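PDB 1S7K: acetyl transferase from Salmonella typhimurium, which acetylates the N-terminal alpha-amino group of ribosomal protein L7/L12, using the acetyl group carried by coenzyme A. Local coordinates for residues F153-M159 / D171-R177. Residues are numbered along the deposited sequence; the frame is centred on the assembly and turned at random.
Sequences FTLEGCM and DVNMYAR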
ATOM      1  N   PHE A 153     -16.100   2.452 -10.595  1.00 13.04           N
ATOM      2  CA  PHE A 153     -15.362   1.893  -9.469  1.00 12.02           C
ATOM      3  C   PHE A 153     -16.320   1.878  -8.268  1.00 11.91           C
ATOM      4  O   PHE A 153     -17.200   2.743  -8.147  1.00 12.36           O
ATOM      5  CB  PHE A 153     -14.140   2.756  -9.098  1.00 11.03           C
ATOM      6  CG  PHE A 153     -12.931   2.573 -10.002  1.00  8.92           C
ATOM      7  CD1 PHE A 153     -12.963   2.949 -11.339  1.00 10.72           C
ATOM      8  CD2 PHE A 153     -11.765   1.974  -9.508  1.00  9.70           C
ATOM      9  CE1 PHE A 153     -11.857   2.735 -12.169  1.00 11.34           C
ATOM     10  CE2 PHE A 153     -10.651   1.748 -10.310  1.00  8.76           C
ATOM     11  CZ  PHE A 153     -10.689   2.122 -11.654  1.00 11.43           C
ATOM     12  N   THR A 154     -16.137   0.934  -7.356  1.00 11.23           N
ATOM     13  CA  THR A 154     -16.992   0.872  -6.176  1.00 11.23           C
ATOM     14  C   THR A 154     -16.209   1.482  -5.038  1.00 10.51           C
ATOM     15  O   THR A 154     -15.028   1.177  -4.913  1.00  9.75           O
ATOM     16  CB  THR A 154     -17.300  -0.606  -5.831  1.00 10.18           C
ATOM     17  OG1 THR A 154     -18.102  -1.157  -6.886  1.00 13.37           O
ATOM     18  CG2 THR A 154     -18.076  -0.665  -4.480  1.00 11.61           C
ATOM     19  N   LEU A 155     -16.823   2.398  -4.270  1.00  8.26           N
ATOM     20  CA  LEU A 155     -16.133   2.982  -3.108  1.00  8.49           C
ATOM     21  C   LEU A 155     -16.137   1.899  -2.011  1.00  9.23           C
ATOM     22  O   LEU A 155     -17.204   1.481  -1.538  1.00  9.48           O
ATOM     23  CB  LEU A 155     -16.878   4.232  -2.602  1.00 10.40           C
ATOM     24  CG  LEU A 155     -16.299   4.943  -1.337  1.00 11.46           C
ATOM     25  CD1 LEU A 155     -14.922   5.468  -1.600  1.00  9.98           C
ATOM     26  CD2 LEU A 155     -17.186   6.096  -0.955  1.00 10.64           C
ATOM     27  N   GLU A 156     -14.944   1.432  -1.667  1.00  6.65           N
ATOM     28  CA  GLU A 156     -14.747   0.407  -0.635  1.00  8.91           C
ATOM     29  C   GLU A 156     -14.568   0.961   0.759  1.00 10.13           C
ATOM     30  O   GLU A 156     -14.792   0.227   1.751  1.00 10.67           O
ATOM     31  CB  GLU A 156     -13.520  -0.426  -0.974  1.00  5.83           C
ATOM     32  CG  GLU A 156     -13.718  -1.214  -2.261  1.00  7.32           C
ATOM     33  CD  GLU A 156     -12.516  -2.127  -2.532  1.00  7.62           C
ATOM     34  OE1 GLU A 156     -12.686  -3.159  -3.173  1.00 10.44           O
ATOM     35  OE2 GLU A 156     -11.402  -1.796  -2.114  1.00  9.91           O
ATOM     36  N   GLY A 157     -14.138   2.225   0.856  1.00 10.58           N
ATOM     37  CA  GLY A 157     -13.961   2.814   2.188  1.00 11.53           C
ATOM     38  C   GLY A 157     -13.292   4.166   2.131  1.00 10.02           C
ATOM     39  O   GLY A 157     -12.821   4.605   1.065  1.00 10.44           O
ATOM     40  N   CYS A 158     -13.173   4.763   3.314  1.00 10.39           N
ATOM     41  CA  CYS A 158     -12.560   6.088   3.494  1.00  9.27           C
ATOM     42  C   CYS A 158     -11.461   5.947   4.552  1.00 10.04           C
ATOM     43  O   CYS A 158     -11.761   5.590   5.700  1.00 11.92           O
ATOM     44  CB  CYS A 158     -13.638   7.033   3.996  1.00 10.55           C
ATOM     45  SG  CYS A 158     -13.000   8.705   4.056  1.00 15.37           S
ATOM     46  N   MET A 159     -10.182   6.164   4.168  1.00  6.79           N
ATOM     47  CA  MET A 159      -9.076   6.030   5.102  1.00  8.54           C
ATOM     48  C   MET A 159      -8.874   7.393   5.766  1.00  8.53           C
ATOM     49  O   MET A 159      -8.547   8.336   5.093  1.00  8.91           O
ATOM     50  CB  MET A 159      -7.857   5.654   4.293  1.00  8.27           C
ATOM     51  CG  MET A 159      -8.102   4.278   3.542  1.00 10.77           C
ATOM     52  SD  MET A 159      -6.864   3.979   2.264  1.00 18.23           S
ATOM     53  CE  MET A 159      -5.409   3.837   3.164  1.00 15.42           C
ATOM     54  N   ASP A 171      -8.403  12.868   4.581  1.00 11.30           N
ATOM     55  CA  ASP A 171      -9.077  11.566   4.418  1.00 10.63           C
ATOM     56  C   ASP A 171      -8.959  11.201   2.914  1.00 12.85           C
ATOM     57  O   ASP A 171      -8.997  12.094   2.021  1.00 10.67           O
ATOM     58  CB  ASP A 171     -10.544  11.712   4.802  1.00  9.75           C
ATOM     59  CG  ASP A 171     -10.785  11.790   6.314  1.00 10.98           C
ATOM     60  OD1 ASP A 171      -9.814  11.993   7.111  1.00  8.97           O
ATOM     61  OD2 ASP A 171     -12.000  11.688   6.674  1.00 10.81           O
ATOM     62  N   VAL A 172      -8.900   9.894   2.639  1.00 11.00           N
ATOM     63  CA  VAL A 172      -8.721   9.368   1.290  1.00 11.72           C
ATOM     64  C   VAL A 172      -9.752   8.280   0.975  1.00 12.10           C
ATOM     65  O   VAL A 172      -9.887   7.363   1.738  1.00 12.45           O
ATOM     66  CB  VAL A 172      -7.325   8.686   1.173  1.00 10.76           C
ATOM     67  CG1 VAL A 172      -7.124   7.986  -0.215  1.00 11.26           C
ATOM     68  CG2 VAL A 172      -6.228   9.743   1.323  1.00 12.32           C
ATOM     69  N   ASN A 173     -10.430   8.391  -0.155  1.00 10.48           N
ATOM     70  CA  ASN A 173     -11.397   7.373  -0.572  1.00 10.62           C
ATOM     71  C   ASN A 173     -10.639   6.260  -1.275  1.00 10.51           C
ATOM     72  O   ASN A 173      -9.715   6.504  -2.069  1.00 10.46           O
ATOM     73  CB  ASN A 173     -12.424   7.969  -1.534  1.00 11.92           C
ATOM     74  CG  ASN A 173     -13.531   8.741  -0.807  1.00 12.75           C
ATOM     75  OD1 ASN A 173     -13.860   8.445   0.341  1.00 12.30           O
ATOM     76  ND2 ASN A 173     -14.107   9.742  -1.480  1.00 12.83           N
ATOM     77  N   MET A 174     -11.026   5.031  -0.980  1.00  8.50           N
ATOM     78  CA  MET A 174     -10.428   3.921  -1.661  1.00  7.96           C
ATOM     79  C   MET A 174     -11.524   3.327  -2.517  1.00  8.35           C
ATOM     80  O   MET A 174     -12.564   2.891  -2.005  1.00  8.60           O
ATOM     81  CB  MET A 174      -9.877   2.864  -0.683  1.00  8.47           C
ATOM     82  CG  MET A 174      -9.413   1.629  -1.545  1.00 14.77           C
ATOM     83  SD  MET A 174      -8.555   0.360  -0.593  1.00 16.72           S
ATOM     84  CE  MET A 174      -7.019   1.242  -0.315  1.00 17.90           C
ATOM     85  N   TYR A 175     -11.256   3.273  -3.827  1.00  4.55           N
ATOM     86  CA  TYR A 175     -12.182   2.750  -4.852  1.00  6.37           C
ATOM     87  C   TYR A 175     -11.570   1.544  -5.539  1.00  8.42           C
ATOM     88  O   TYR A 175     -10.346   1.474  -5.714  1.00  8.39           O
ATOM     89  CB  TYR A 175     -12.391   3.787  -5.958  1.00  7.11           C
ATOM     90  CG  TYR A 175     -13.193   5.012  -5.591  1.00 10.24           C
ATOM     91  CD1 TYR A 175     -14.591   5.016  -5.695  1.00 12.02           C
ATOM     92  CD2 TYR A 175     -12.548   6.194  -5.215  1.00 11.26           C
ATOM     93  CE1 TYR A 175     -15.325   6.243  -5.439  1.00 10.42           C
ATOM     94  CE2 TYR A 175     -13.248   7.365  -4.960  1.00 11.79           C
ATOM     95  CZ  TYR A 175     -14.651   7.388  -5.085  1.00 13.38           C
ATOM     96  OH  TYR A 175     -15.345   8.617  -4.902  1.00 13.03           O
ATOM     97  N   ALA A 176     -12.388   0.592  -5.933  1.00  8.44           N
ATOM     98  CA  ALA A 176     -11.812  -0.544  -6.656  1.00 10.10           C
ATOM     99  C   ALA A 176     -12.734  -1.055  -7.732  1.00  7.22           C
ATOM    100  O   ALA A 176     -13.961  -0.907  -7.657  1.00  8.04           O
ATOM    101  CB  ALA A 176     -11.408  -1.751  -5.678  1.00 10.62           C
ATOM    102  N   ARG A 177     -12.126  -1.614  -8.769  1.00  8.77           N
ATOM    103  CA  ARG A 177     -12.866  -2.292  -9.824  1.00 10.98           C
ATOM    104  C   ARG A 177     -12.154  -3.598 -10.086  1.00 12.11           C
ATOM    105  O   ARG A 177     -10.913  -3.591 -10.232  1.00 11.06           O
ATOM    106  CB  ARG A 177     -12.837  -1.480 -11.131  1.00 11.01           C
ATOM    107  CG  ARG A 177     -13.896  -2.046 -12.101  1.00 15.22           C
ATOM    108  CD  ARG A 177     -14.336  -0.996 -13.148  1.00 17.49           C
ATOM    109  NE  ARG A 177     -14.880  -1.697 -14.294  1.00 20.36           N
ATOM    110  CZ  ARG A 177     -14.959  -1.202 -15.524  1.00 19.92           C
ATOM    111  NH1 ARG A 177     -14.553   0.036 -15.787  1.00 19.67           N
ATOM    112  NH2 ARG A 177     -15.354  -2.010 -16.516  1.00 17.44           N
TER
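The F153 ring takes CB of R177 over the centre of one face, 4.0 Å from the ring centroid in a CH-pi contact, while the backbone of Y175 and A176 runs past that ring's edge. L155 CD1 lies over the centre of one face of the Y175 ring in a second CH-pi contact, 3.9 Å from the ring centroid. With CG anti to the backbone N (chi1 178°), L155 leans along the neighbouring strand, and the same methyl also meets CB of N173 at 3.5 Å. At the tip of the tyrosine, OH is hydrogen-bonded to N145, whose OD1 also accepts a hydrogen bond from N173 ND2; helix 142-150 thereby ties down two polar ends on the L155 face.

Between the strands, antiparallel backbone bonds pair T154 with A176 and M159 with V172. Between these pairs the register slips by one residue: O of M174 accepts a 2.8 Å bond from N of E156, nearly along the C=O axis, and a weak one of 3.3 Å from N of G157. From the bulge the extended E156 chain reaches over A176, and E156 OE1 lies 3.1 Å from A176 CB. The E156 carboxylate is held by both subunits, OE2 in a salt bridge to R132 of the same chain and OE1 by the backbone N of K160 of the second subunit. Nearby, SD of M159 touches CE of M174 at 3.8 Å, and M159 of the second subunit packs on M174.

The whole is a beta hairpin carrying a classic bulge, a worked case of two residues, E156 and G157, facing one, M174, whose carbonyl takes both N-H groups. It closes one edge of the GNAT-fold sheet within the chain, with Y175 beside C137, a residue of the coenzyme A site.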